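Local coordinates for protein Non-sulfated chondroitin lyase E66 (Autographa californica nucleopolyhedrovirus, PDB 3VSN) that acts as a chondroitin lyase of the baculovirus polyhedra envelope, is essential for oral infectivity and may digest the chondroitin sulfate barrier of the host midgut, at residues Phe385-Ile390 with Tyr554-Glu559; Val509-Val514 with Glu534-Ile539; Tyr107-Gly112 with Ile153-Thr158. One frame throughout, in Å; residues are numbered along the deposited sequence. Where two conformers were deposited one is given.

From the N terminus, contact 3 comes first, closing a loop of 40 residues, 22 of them helical, between Tyr107-Gly112 and Ile153-Thr158 and joining helix 103-119 to the end of helix 138-154 and the turn after it in the alpha/alpha toroid. In the beta-rich part contact 1 closes a long loop from 385-390 to 554-559, and the much shorter loop of contact 2, from 509-514 to 534-539, is nested inside it. Contacts 1 and 2 touch, their centres about 6 Å apart, because strands 509-513 and 550-558 are neighbours in one sheet. Contact 3 lies on the opposite side of the chain's centre, about 52 and 57 Å centre to centre from contacts 1 and 2.

Contact 1 (Phe385-Ile390 with Tyr554-Glu559); sequences FESGII and YKLNVE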
loop_
_atom_site.group_PDB
_atom_site.type_symbol
_atom_site.label_atom_id
_atom_site.label_comp_id
_atom_site.label_asym_id
_atom_site.label_seq_id
_atom_site.Cartn_x
_atom_site.Cartn_y
_atom_site.Cartn_z
ATOM N N PHE A 385 16.353 -5.991 -5.059
ATOM C CA PHE A 385 16.208 -6.294 -6.476
ATOM C C PHE A 385 14.751 -6.289 -6.920
ATOM O O PHE A 385 13.897 -6.933 -6.309
ATOM C CB PHE A 385 16.864 -7.645 -6.790
ATOM C CG PHE A 385 18.249 -7.790 -6.212
ATOM C CD1 PHE A 385 19.346 -7.232 -6.859
ATOM C CD2 PHE A 385 18.450 -8.456 -5.005
ATOM C CE1 PHE A 385 20.619 -7.345 -6.321
ATOM C CE2 PHE A 385 19.724 -8.579 -4.464
ATOM C CZ PHE A 385 20.807 -8.025 -5.125
ATOM N N GLU A 386 14.485 -5.546 -7.989
ATOM C CA GLU A 386 13.167 -5.490 -8.611
ATOM C C GLU A 386 13.308 -4.780 -9.945
ATOM O O GLU A 386 14.229 -3.977 -10.130
ATOM C CB GLU A 386 12.165 -4.748 -7.710
ATOM C CG GLU A 386 10.731 -4.720 -8.236
ATOM C CD GLU A 386 10.192 -6.103 -8.541
ATOM O OE1 GLU A 386 9.800 -6.807 -7.586
ATOM O OE2 GLU A 386 10.163 -6.489 -9.730
ATOM N N SER A 387 12.409 -5.091 -10.877
ATOM C CA SER A 387 12.349 -4.390 -12.154
ATOM C C SER A 387 12.374 -2.888 -11.898
ATOM O O SER A 387 11.597 -2.378 -11.080
ATOM C CB SER A 387 11.077 -4.770 -12.914
ATOM O OG SER A 387 11.054 -6.151 -13.218
ATOM N N GLY A 388 13.278 -2.191 -12.578
ATOM C CA GLY A 388 13.389 -0.740 -12.448
ATOM C C GLY A 388 14.513 -0.249 -11.550
ATOM O O GLY A 388 14.949 0.886 -11.686
ATOM N N ILE A 389 14.971 -1.086 -10.619
ATOM C CA ILE A 389 16.026 -0.673 -9.679
ATOM C C ILE A 389 17.375 -0.477 -10.383
ATOM O O ILE A 389 17.821 -1.332 -11.154
ATOM C CB ILE A 389 16.156 -1.641 -8.471
ATOM C CG1 ILE A 389 14.878 -1.592 -7.612
ATOM C CG2 ILE A 389 17.386 -1.296 -7.630
ATOM C CD1 ILE A 389 14.901 -2.450 -6.357
ATOM N N ILE A 390 17.995 0.675 -10.140
ATOM C CA ILE A 390 19.335 0.954 -10.649
ATOM C C ILE A 390 20.335 0.536 -9.571
ATOM O O ILE A 390 20.282 1.034 -8.440
ATOM C CB ILE A 390 19.534 2.445 -11.009
ATOM C CG1 ILE A 390 18.496 2.907 -12.045
ATOM C CG2 ILE A 390 20.949 2.685 -11.541
ATOM C CD1 ILE A 390 18.418 4.410 -12.220
ATOM N N TYR A 554 13.263 -0.422 -21.343
ATOM C CA TYR A 554 12.685 -1.748 -21.488
ATOM C C TYR A 554 11.166 -1.683 -21.367
ATOM O O TYR A 554 10.607 -0.651 -20.994
ATOM C CB TYR A 554 13.270 -2.707 -20.437
ATOM C CG TYR A 554 12.866 -2.386 -19.011
ATOM C CD1 TYR A 554 11.730 -2.964 -18.440
ATOM C CD2 TYR A 554 13.620 -1.506 -18.232
ATOM C CE1 TYR A 554 11.353 -2.673 -17.136
ATOM C CE2 TYR A 554 13.255 -1.211 -16.926
ATOM C CZ TYR A 554 12.121 -1.798 -16.384
ATOM O OH TYR A 554 11.747 -1.510 -15.089
ATOM N N LYS A 555 10.504 -2.790 -21.684
ATOM C CA LYS A 555 9.077 -2.909 -21.425
ATOM C C LYS A 555 8.762 -4.271 -20.829
ATOM O O LYS A 555 9.507 -5.240 -21.030
ATOM C CB LYS A 555 8.245 -2.644 -22.687
ATOM C CG LYS A 555 8.248 -3.767 -23.702
ATOM C CD LYS A 555 7.126 -3.612 -24.722
ATOM C CE LYS A 555 7.022 -4.883 -25.548
ATOM N NZ LYS A 555 6.251 -4.715 -26.810
ATOM N N LEU A 556 7.670 -4.323 -20.077
ATOM C CA LEU A 556 7.151 -5.566 -19.536
ATOM C C LEU A 556 5.759 -5.794 -20.122
ATOM O O LEU A 556 5.020 -4.834 -20.336
ATOM C CB LEU A 556 7.087 -5.502 -18.004
ATOM C CG LEU A 556 8.384 -5.260 -17.209
ATOM C CD1 LEU A 556 8.081 -5.144 -15.719
ATOM C CD2 LEU A 556 9.421 -6.350 -17.455
ATOM N N ASN A 557 5.430 -7.055 -20.401
ATOM C CA ASN A 557 4.096 -7.465 -20.843
ATOM C C ASN A 557 3.557 -8.522 -19.924
ATOM O O ASN A 557 4.325 -9.334 -19.404
ATOM C CB ASN A 557 4.152 -8.137 -22.218
ATOM C CG ASN A 557 4.385 -7.166 -23.335
ATOM O OD1 ASN A 557 3.700 -6.150 -23.445
ATOM N ND2 ASN A 557 5.336 -7.485 -24.193
ATOM N N VAL A 558 2.238 -8.550 -19.767
ATOM C CA VAL A 558 1.568 -9.707 -19.196
ATOM C C VAL A 558 1.776 -10.865 -20.174
ATOM O O VAL A 558 1.563 -10.712 -21.382
ATOM C CB VAL A 558 0.057 -9.462 -18.990
ATOM C CG1 VAL A 558 -0.626 -10.721 -18.465
ATOM C CG2 VAL A 558 -0.171 -8.306 -18.027
ATOM N N GLU A 559 2.211 -12.006 -19.648
ATOM C CA GLU A 559 2.427 -13.196 -20.471
ATOM C C GLU A 559 1.166 -13.528 -21.259
ATOM O O GLU A 559 0.067 -13.553 -20.703
ATOM C CB GLU A 559 2.854 -14.388 -19.608
ATOM C CG GLU A 559 3.281 -15.601 -20.421
ATOM C CD GLU A 559 3.842 -16.730 -19.578
ATOM O OE1 GLU A 559 3.722 -16.691 -18.335
ATOM O OE2 GLU A 559 4.405 -17.667 -20.173
#
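The phenol of Tyr554 reaches end-on from its strand to a tight turn, its OH lying 3.0 Å from Gly388 N and 3.2 Å from Gly388 CA. With CG set between the backbone N and the carbonyl carbon (chi1 68°), the ring leaves strand 550-558 and carries the hydroxyl to the peptide joining Ser387 to Gly388, where the OH is also 3.5 Å from Ser387 C. The angle at Gly388 N is too poor for a hydrogen bond; the hydroxyl is instead bonded to Arg366 O. Alongside, Leu556 holds its CG in the plane of the Tyr554 ring, at its edge, and sends CD1 to within 4.1 Å of Ser387 CB. Phenol and isobutyl group thus meet the same corner of the loop. Ser387 OG is hydrogen-bonded to Val476 O.

The corner is a type II beta turn from Glu386 to Ile389, closed by Ile389 N to Glu386 O at 3.0 Å, with glycine at the third position where phi is positive. Glu386 steadies its entry: OE2 accepts Ser387 N at 2.9 Å on its anti side, 30° out of the carboxylate plane, and also pairs with Arg367, while Tyr378 binds OE1. The loop-to-sheet contact itself contains no hydrogen bond. Its chemistry is van der Waals contact: the Leu556 methyl meets the Ser387 side chain, and the phenol oxygen lies against the Ser387-Gly388 peptide. That buried oxygen is satisfied by a third part of the chain, and Arg366 O probably helps set the position of the phenol; the backbone of Arg366 also bonds Ser387.

Contact 2 (Val509-Val514 with Glu534-Ile539); sequences VVCHRV and ELVEQI
Arg513 overlaps Gln538 with the aliphatic base of its side chain: the amide nitrogen NE2 of Gln538 lies 3.8 Å from Arg513 CG and 4.0 Å from Arg513 CB. The two side chains cross at about a right angle, with their guanidinium and amide planes turned 53° against each other; the contact is made by CB and CG of the arginine, not by its guanidinium. The arginine has CG anti to its backbone N (chi1 168°) and runs extended from CG to NE, which takes the charged end away from the amide, to other acceptors. Arg513 NH1 is bonded to Val521 O, and NE makes a weak bond to Pro522 O. Gln538, extended beyond CG, delivers NE2 to Cys553 O. Each polar end therefore has its partner outside this pair, and the contact between the two residues is methylene against amide.

Two residues earlier on both strands lies an apolar pair. Cys511 SG touches Val536 CG1 at 4.2 Å, thiol against methyl, and no hydrogen bond links the two strands. The spacing agrees with this: CA atoms of Cys511 and Val536 are 8.7 Å apart, and those of Arg513 and Gln538 8.8 Å, too far for neighbours in one sheet. The strands instead face each other across a layer of side chains; the touching parts, 511-513 and 536-538, run 22° apart, consistent with the facing sheets of a beta sandwich. Strand 509-513 belongs to the seven-stranded antiparallel sheet, between 550-558 and 504-506; strand 533-540 lies in the four-stranded sheet between 472-480 and 525-530. Cys511 also packs on Leu556 of the strand beside its own and on Val476 across the interface, while Gln538 rests on Ala552 of strand 550-558.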
loop_
_atom_site.group_PDB
_atom_site.type_symbol
_atom_site.label_atom_id
_atom_site.label_comp_id
_atom_site.label_asym_id
_atom_site.label_seq_id
_atom_site.Cartn_x
_atom_site.Cartn_y
_atom_site.Cartn_z
ATOM N N VAL A 509 5.094 -12.553 -16.337
ATOM C CA VAL A 509 5.548 -11.278 -16.887
ATOM C C VAL A 509 6.705 -11.529 -17.854
ATOM O O VAL A 509 7.593 -12.337 -17.574
ATOM C CB VAL A 509 5.971 -10.293 -15.769
ATOM C CG1 VAL A 509 6.480 -8.987 -16.358
ATOM C CG2 VAL A 509 4.802 -10.013 -14.832
ATOM N N VAL A 510 6.679 -10.837 -18.991
ATOM C CA VAL A 510 7.665 -11.009 -20.054
ATOM C C VAL A 510 8.383 -9.682 -20.293
ATOM O O VAL A 510 7.741 -8.635 -20.323
ATOM C CB VAL A 510 6.980 -11.477 -21.359
ATOM C CG1 VAL A 510 7.999 -11.750 -22.455
ATOM C CG2 VAL A 510 6.136 -12.718 -21.103
ATOM N N CYS A 511 9.707 -9.725 -20.459
ATOM C CA CYS A 511 10.490 -8.503 -20.690
ATOM C C CYS A 511 11.049 -8.386 -22.112
ATOM O O CYS A 511 11.329 -9.393 -22.771
ATOM C CB CYS A 511 11.619 -8.374 -19.656
ATOM S SG CYS A 511 13.004 -9.523 -19.870
ATOM N N HIS A 512 11.190 -7.138 -22.564
ATOM C CA HIS A 512 11.770 -6.789 -23.857
ATOM C C HIS A 512 12.562 -5.515 -23.739
ATOM O O HIS A 512 12.193 -4.618 -22.979
ATOM C CB HIS A 512 10.674 -6.584 -24.902
ATOM C CG HIS A 512 9.886 -7.833 -25.218
ATOM N ND1 HIS A 512 10.312 -8.751 -26.103
ATOM C CD2 HIS A 512 8.669 -8.292 -24.731
ATOM C CE1 HIS A 512 9.413 -9.749 -26.182
ATOM N NE2 HIS A 512 8.408 -9.467 -25.339
ATOM N N ARG A 513 13.656 -5.427 -24.489
ATOM C CA ARG A 513 14.393 -4.177 -24.645
ATOM C C ARG A 513 13.608 -3.293 -25.618
ATOM O O ARG A 513 13.004 -3.795 -26.564
ATOM C CB ARG A 513 15.807 -4.466 -25.173
ATOM C CG ARG A 513 16.612 -3.261 -25.647
ATOM C CD ARG A 513 18.007 -3.684 -26.106
ATOM N NE ARG A 513 18.751 -2.564 -26.681
ATOM C CZ ARG A 513 18.752 -2.242 -27.973
ATOM N NH1 ARG A 513 19.451 -1.199 -28.396
ATOM N NH2 ARG A 513 18.056 -2.965 -28.847
ATOM N N VAL A 514 13.592 -1.987 -25.364
ATOM C CA VAL A 514 12.960 -1.034 -26.278
ATOM C C VAL A 514 14.026 -0.079 -26.829
ATOM O O VAL A 514 14.463 0.836 -26.126
ATOM C CB VAL A 514 11.811 -0.241 -25.602
ATOM C CG1 VAL A 514 11.195 0.760 -26.574
ATOM C CG2 VAL A 514 10.740 -1.186 -25.071
ATOM N N GLU A 534 18.440 -14.111 -9.479
ATOM C CA GLU A 534 18.902 -14.023 -10.869
ATOM C C GLU A 534 18.266 -12.793 -11.532
ATOM O O GLU A 534 17.097 -12.474 -11.276
ATOM C CB GLU A 534 18.566 -15.300 -11.653
ATOM C CG GLU A 534 19.315 -15.441 -12.976
ATOM C CD GLU A 534 18.852 -16.623 -13.822
ATOM O OE1 GLU A 534 17.714 -17.115 -13.624
ATOM O OE2 GLU A 534 19.628 -17.054 -14.712
ATOM N N LEU A 535 19.038 -12.111 -12.376
ATOM C CA LEU A 535 18.587 -10.874 -13.015
ATOM C C LEU A 535 18.721 -10.893 -14.527
ATOM O O LEU A 535 19.622 -11.528 -15.075
ATOM C CB LEU A 535 19.398 -9.675 -12.505
ATOM C CG LEU A 535 19.551 -9.382 -11.013
ATOM C CD1 LEU A 535 20.598 -8.294 -10.819
ATOM C CD2 LEU A 535 18.223 -8.968 -10.389
ATOM N N VAL A 536 17.811 -10.183 -15.188
ATOM C CA VAL A 536 18.044 -9.670 -16.534
ATOM C C VAL A 536 18.251 -8.174 -16.327
ATOM O O VAL A 536 17.436 -7.517 -15.671
ATOM C CB VAL A 536 16.847 -9.915 -17.472
ATOM C CG1 VAL A 536 17.098 -9.287 -18.839
ATOM C CG2 VAL A 536 16.568 -11.405 -17.612
ATOM N N GLU A 537 19.342 -7.637 -16.861
ATOM C CA GLU A 537 19.689 -6.239 -16.600
ATOM C C GLU A 537 20.254 -5.539 -17.830
ATOM O O GLU A 537 20.676 -6.189 -18.787
ATOM C CB GLU A 537 20.672 -6.138 -15.419
ATOM C CG GLU A 537 22.028 -6.794 -15.673
ATOM C CD GLU A 537 22.930 -6.851 -14.445
ATOM O OE1 GLU A 537 22.451 -6.617 -13.314
ATOM O OE2 GLU A 537 24.137 -7.137 -14.614
ATOM N N GLN A 538 20.239 -4.210 -17.796
ATOM C CA GLN A 538 20.923 -3.398 -18.792
ATOM C C GLN A 538 22.083 -2.689 -18.104
ATOM O O GLN A 538 21.880 -1.822 -17.244
ATOM C CB GLN A 538 19.961 -2.400 -19.451
ATOM C CG GLN A 538 18.997 -3.051 -20.440
ATOM C CD GLN A 538 18.088 -2.058 -21.153
ATOM O OE1 GLN A 538 18.239 -0.846 -21.018
ATOM N NE2 GLN A 538 17.136 -2.576 -21.919
ATOM N N ILE A 539 23.299 -3.089 -18.470
ATOM C CA ILE A 539 24.509 -2.547 -17.861
ATOM C C ILE A 539 24.805 -1.157 -18.428
ATOM O O ILE A 539 24.766 -0.946 -19.641
ATOM C CB ILE A 539 25.719 -3.498 -18.040
ATOM C CG1 ILE A 539 25.445 -4.847 -17.352
ATOM C CG2 ILE A 539 26.989 -2.869 -17.473
ATOM C CD1 ILE A 539 26.356 -5.984 -17.781
#

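Contact 3 (Tyr107-Gly112 with Ile153-Thr158); sequences YNLING and IVLNET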
loop_
_atom_site.group_PDB
_atom_site.type_symbol
_atom_site.label_atom_id
_atom_site.label_comp_id
_atom_site.label_asym_id
_atom_site.label_seq_id
_atom_site.Cartn_x
_atom_site.Cartn_y
_atom_site.Cartn_z
ATOM N N TYR A 107 -19.752 -24.122 24.528
ATOM C CA TYR A 107 -19.284 -24.368 25.885
ATOM C C TYR A 107 -17.819 -23.977 26.048
ATOM O O TYR A 107 -17.456 -23.338 27.034
ATOM C CB TYR A 107 -19.481 -25.837 26.291
ATOM C CG TYR A 107 -18.770 -26.186 27.580
ATOM C CD1 TYR A 107 -19.358 -25.919 28.817
ATOM C CD2 TYR A 107 -17.492 -26.753 27.564
ATOM C CE1 TYR A 107 -18.702 -26.219 30.002
ATOM C CE2 TYR A 107 -16.827 -27.055 28.742
ATOM C CZ TYR A 107 -17.437 -26.787 29.956
ATOM O OH TYR A 107 -16.782 -27.087 31.127
ATOM N N ASN A 108 -16.982 -24.372 25.091
ATOM C CA ASN A 108 -15.560 -24.050 25.151
ATOM C C ASN A 108 -15.302 -22.543 25.153
ATOM O O ASN A 108 -14.409 -22.063 25.852
ATOM C CB ASN A 108 -14.787 -24.748 24.028
ATOM C CG ASN A 108 -14.418 -26.178 24.379
ATOM O OD1 ASN A 108 -14.122 -26.490 25.535
ATOM N ND2 ASN A 108 -14.431 -27.058 23.381
ATOM N N LEU A 109 -16.109 -21.806 24.392
ATOM C CA LEU A 109 -16.001 -20.349 24.336
ATOM C C LEU A 109 -16.367 -19.684 25.668
ATOM O O LEU A 109 -15.592 -18.881 26.189
ATOM C CB LEU A 109 -16.827 -19.777 23.176
ATOM C CG LEU A 109 -16.312 -20.055 21.755
ATOM C CD1 LEU A 109 -17.304 -19.560 20.713
ATOM C CD2 LEU A 109 -14.932 -19.446 21.519
ATOM N N ILE A 110 -17.531 -20.024 26.224
ATOM C CA ILE A 110 -17.930 -19.459 27.519
ATOM C C ILE A 110 -16.971 -19.889 28.644
ATOM O O ILE A 110 -16.632 -19.081 29.514
ATOM C CB ILE A 110 -19.424 -19.716 27.862
ATOM C CG1 ILE A 110 -19.875 -18.849 29.046
ATOM C CG2 ILE A 110 -19.697 -21.189 28.140
ATOM C CD1 ILE A 110 -19.902 -17.362 28.760
ATOM N N ASN A 111 -16.515 -21.143 28.595
ATOM C CA ASN A 111 -15.525 -21.654 29.545
ATOM C C ASN A 111 -14.210 -20.879 29.456
ATOM O O ASN A 111 -13.610 -20.542 30.478
ATOM C CB ASN A 111 -15.280 -23.153 29.321
ATOM C CG ASN A 111 -14.347 -23.761 30.356
ATOM O OD1 ASN A 111 -14.524 -23.571 31.563
ATOM N ND2 ASN A 111 -13.350 -24.507 29.887
ATOM N N GLY A 112 -13.778 -20.592 28.227
ATOM C CA GLY A 112 -12.590 -19.775 27.986
ATOM C C GLY A 112 -12.703 -18.388 28.589
ATOM O O GLY A 112 -11.741 -17.879 29.171
ATOM N N ILE A 153 -21.556 -11.838 21.676
ATOM C CA ILE A 153 -22.452 -11.693 20.526
ATOM C C ILE A 153 -22.698 -13.011 19.784
ATOM O O ILE A 153 -23.854 -13.365 19.537
ATOM C CB ILE A 153 -22.016 -10.564 19.564
ATOM C CG1 ILE A 153 -21.959 -9.232 20.315
ATOM C CG2 ILE A 153 -22.979 -10.466 18.381
ATOM C CD1 ILE A 153 -21.389 -8.072 19.520
ATOM N N VAL A 154 -21.644 -13.752 19.444
ATOM C CA VAL A 154 -21.856 -14.993 18.680
ATOM C C VAL A 154 -22.663 -16.046 19.450
ATOM O O VAL A 154 -23.295 -16.913 18.842
ATOM C CB VAL A 154 -20.556 -15.608 18.093
ATOM C CG1 VAL A 154 -19.807 -14.582 17.250
ATOM C CG2 VAL A 154 -19.661 -16.200 19.180
ATOM N N LEU A 155 -22.648 -15.951 20.780
ATOM C CA LEU A 155 -23.392 -16.874 21.634
ATOM C C LEU A 155 -24.756 -16.319 22.061
ATOM O O LEU A 155 -25.399 -16.878 22.954
ATOM C CB LEU A 155 -22.563 -17.252 22.875
ATOM C CG LEU A 155 -21.245 -18.016 22.688
ATOM C CD1 LEU A 155 -20.639 -18.379 24.036
ATOM C CD2 LEU A 155 -21.430 -19.267 21.836
ATOM N N ASN A 156 -25.203 -15.241 21.412
ATOM C CA ASN A 156 -26.399 -14.514 21.856
ATOM C C ASN A 156 -27.726 -15.287 21.807
ATOM O O ASN A 156 -28.701 -14.874 22.426
ATOM C CB ASN A 156 -26.525 -13.143 21.167
ATOM C CG ASN A 156 -27.014 -13.236 19.726
ATOM O OD1 ASN A 156 -26.960 -14.292 19.094
ATOM N ND2 ASN A 156 -27.481 -12.114 19.199
ATOM N N GLU A 157 -27.755 -16.404 21.086
ATOM C CA GLU A 157 -28.962 -17.226 21.025
ATOM C C GLU A 157 -28.830 -18.527 21.823
ATOM O O GLU A 157 -29.693 -19.408 21.751
ATOM C CB GLU A 157 -29.376 -17.473 19.571
ATOM C CG GLU A 157 -29.835 -16.194 18.883
ATOM C CD GLU A 157 -30.468 -16.430 17.527
ATOM O OE1 GLU A 157 -29.987 -17.311 16.782
ATOM O OE2 GLU A 157 -31.447 -15.718 17.208
ATOM N N THR A 158 -27.761 -18.618 22.612
ATOM C CA THR A 158 -27.504 -19.777 23.463
ATOM C C THR A 158 -27.840 -19.481 24.931
ATOM O O THR A 158 -28.166 -18.343 25.293
ATOM C CB THR A 158 -26.024 -20.217 23.404
ATOM O OG1 THR A 158 -25.220 -19.285 24.141
ATOM C CG2 THR A 158 -25.525 -20.310 21.960
#
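Leu155 holds CG anti to its carbonyl carbon (chi1 -63°) and CD1 anti to CA (chi2 -176°), and this extended reach brings the CD1 methyl onto helix 103-119. There it meets the backbone as well as side chains: CD1 is 4.1 Å from Ile110 N, and it lies 4.2 Å from both Leu109 CB and Ile110 CB. One methyl thus rests where two successive residues of the helix join. Leu109 has its CG placed the same way, anti to the carbonyl carbon, and directs CD1 past Leu155 toward Val154, where it approaches CG2 at 4.4 Å. The side-chain contacts are all apolar, and no hydrogen bond joins the segments.

The leucine directly follows helix 138-154, where the chain leaves helical geometry and makes a type I beta turn from Leu155 to Thr158 before helix 161-175. This turn between successive helices belongs to the alpha/alpha toroid, within the range related to the N-terminal helical domain of polysaccharide lyase family 8. Leu155 O is gripped twice by Thr158: N donates at 3.0 Å, and OG1 donates at 2.7 Å, in the carbonyl plane and on a lone pair. The same hydroxyl receives His160 N, capping the turn that leads into the next helix. Helix 75-93 borders the contact with Tyr88 against Leu109, Cys89 against Val154 and Tyr92 against Leu155, while Ile110 packs on Ala164 of helix 161-175.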